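PDB 6IQT: Cag pathogenicity island protein (Cag10) from Helicobacter pylori 26695, which is a VirB8 homologue of the Cag type IV secretion system, probably serving as a membrane-anchored, self-associating component of the secretion machinery. Local coordinates for residues A[96-99]-A[104-107]. Numbering follows the deposited sequence.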
loop_
_atom_site.group_PDB
_atom_site.type_symbol
_atom_site.label_atom_id
_atom_site.label_comp_id
_atom_site.label_asym_id
_atom_site.label_seq_id
_atom_site.Cartn_x
_atom_site.Cartn_y
_atom_site.Cartn_z
ATOM N N ARG A 96 -4.137 -14.777 -2.888
ATOM C CA ARG A 96 -4.689 -14.725 -1.546
ATOM C C ARG A 96 -3.873 -15.587 -0.602
ATOM O O ARG A 96 -3.318 -16.620 -0.989
ATOM C CB ARG A 96 -6.162 -15.168 -1.508
ATOM C CG ARG A 96 -6.446 -16.566 -2.044
ATOM C CD ARG A 96 -7.893 -16.625 -2.496
ATOM N NE ARG A 96 -8.025 -16.082 -3.842
ATOM C CZ ARG A 96 -9.002 -15.278 -4.241
ATOM N NH1 ARG A 96 -9.950 -14.895 -3.399
ATOM N NH2 ARG A 96 -9.016 -14.838 -5.491
ATOM N N GLU A 97 -3.818 -15.156 0.654
ATOM C CA GLU A 97 -3.085 -15.890 1.671
ATOM C C GLU A 97 -3.656 -15.524 3.030
ATOM O O GLU A 97 -3.834 -14.338 3.329
ATOM C CB GLU A 97 -1.589 -15.555 1.595
ATOM C CG GLU A 97 -0.675 -16.516 2.327
ATOM C CD GLU A 97 0.751 -16.537 1.757
ATOM O OE1 GLU A 97 1.301 -17.648 1.580
ATOM O OE2 GLU A 97 1.325 -15.456 1.487
ATOM N N LYS A 98 -3.942 -16.535 3.844
ATOM C CA LYS A 98 -4.325 -16.295 5.229
ATOM C C LYS A 98 -3.147 -15.704 6.002
ATOM O O LYS A 98 -2.008 -16.172 5.874
ATOM C CB LYS A 98 -4.795 -17.600 5.870
ATOM C CG LYS A 98 -5.438 -17.416 7.222
ATOM C CD LYS A 98 -6.800 -16.781 7.092
ATOM C CE LYS A 98 -7.264 -16.198 8.415
ATOM N NZ LYS A 98 -7.312 -17.200 9.528
ATOM N N VAL A 99 -3.405 -14.645 6.768
ATOM C CA VAL A 99 -2.378 -14.065 7.634
ATOM C C VAL A 99 -2.223 -14.966 8.855
ATOM O O VAL A 99 -3.209 -15.283 9.533
ATOM C CB VAL A 99 -2.742 -12.624 8.034
ATOM C CG1 VAL A 99 -1.738 -12.059 9.047
ATOM C CG2 VAL A 99 -2.784 -11.716 6.803
ATOM N N LEU A 104 -7.494 -12.420 9.627
ATOM C CA LEU A 104 -7.510 -11.689 8.360
ATOM C C LEU A 104 -6.922 -12.514 7.213
ATOM O O LEU A 104 -6.094 -13.408 7.412
ATOM C CB LEU A 104 -6.733 -10.372 8.487
ATOM C CG LEU A 104 -7.179 -9.392 9.572
ATOM C CD1 LEU A 104 -6.162 -8.269 9.686
ATOM C CD2 LEU A 104 -8.557 -8.850 9.228
ATOM N N THR A 105 -7.358 -12.184 5.994
ATOM C CA THR A 105 -6.817 -12.738 4.762
ATOM C C THR A 105 -6.248 -11.591 3.933
ATOM O O THR A 105 -6.852 -10.516 3.852
ATOM C CB THR A 105 -7.912 -13.506 3.960
ATOM O OG1 THR A 105 -8.414 -14.576 4.755
ATOM C CG2 THR A 105 -7.351 -14.084 2.649
ATOM N N ARG A 106 -5.077 -11.820 3.338
ATOM C CA ARG A 106 -4.390 -10.841 2.498
ATOM C C ARG A 106 -4.656 -11.136 1.023
ATOM O O ARG A 106 -4.440 -12.257 0.566
ATOM C CB ARG A 106 -2.880 -10.878 2.766
ATOM C CG ARG A 106 -2.091 -9.747 2.092
ATOM C CD ARG A 106 -0.747 -10.238 1.569
ATOM N NE ARG A 106 0.044 -10.928 2.580
ATOM C CZ ARG A 106 0.599 -12.125 2.397
ATOM N NH1 ARG A 106 0.428 -12.768 1.248
ATOM N NH2 ARG A 106 1.319 -12.683 3.356
ATOM N N LEU A 107 -5.120 -10.132 0.285
ATOM C CA LEU A 107 -5.281 -10.209 -1.159
ATOM C C LEU A 107 -4.253 -9.301 -1.829
ATOM O O LEU A 107 -3.999 -8.190 -1.358
ATOM C CB LEU A 107 -6.702 -9.788 -1.561
ATOM C CG LEU A 107 -7.903 -10.524 -0.950
ATOM C CD1 LEU A 107 -9.217 -9.892 -1.426
ATOM C CD2 LEU A 107 -7.876 -12.014 -1.318
#
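Both Glu97 and Arg106 set CG anti to the backbone N, chi1 -164° and -171°, and rise side by side from the same face of the sheet. The glutamate then runs on extended, whereas the arginine bends about CB-CG and again about CG-CD, which turns its guanidinium back over the neighbouring strand. There Arg106 NH1 donates to the anti lone pair of Glu97 OE2 at 2.8 Å, the oxygen lying near the guanidinium plane while the carboxylate stands almost perpendicular to it. NH2 adds a weak bond to the same oxygen (Arg106 NH2 to Glu97 OE2 3.3 Å), and also reaches Asp52 of the second subunit in a salt bridge, so the guanidinium joins hairpin and dimer partner. At the backbone the same two residues form the antiparallel hydrogen-bonded pair: Arg106 N to Glu97 O is 2.8 Å and nearly straight, and Glu97 N to Arg106 O is 3.0 Å. The segments close the hairpin between strands 84-98 and 105-117, the outermost strand of this chain's antiparallel sheet and its neighbour, in the NTF2-like VirB8 domain. Nearer the turn, Val99 N donates to Leu104 O (3.0 Å), and Val99 CG2 packs across Arg106 CB. On the other face, which carries Arg96, Lys98, Thr105 and Leu107, Leu107 CD2 touches Arg96 CB at 3.6 Å and lies over one face of the Arg96 guanidinium, whose NH2 is salt-bridged to Asp32. Val31 of helix 30-43 touches both Arg96 and Leu107. Lys98 crosses Thr105 at about a right angle, its CD 3.6 Å from Thr105 OG1, and bends so that CE passes 3.2 Å from Leu104 O and NZ donates to Ser102 O in the turn.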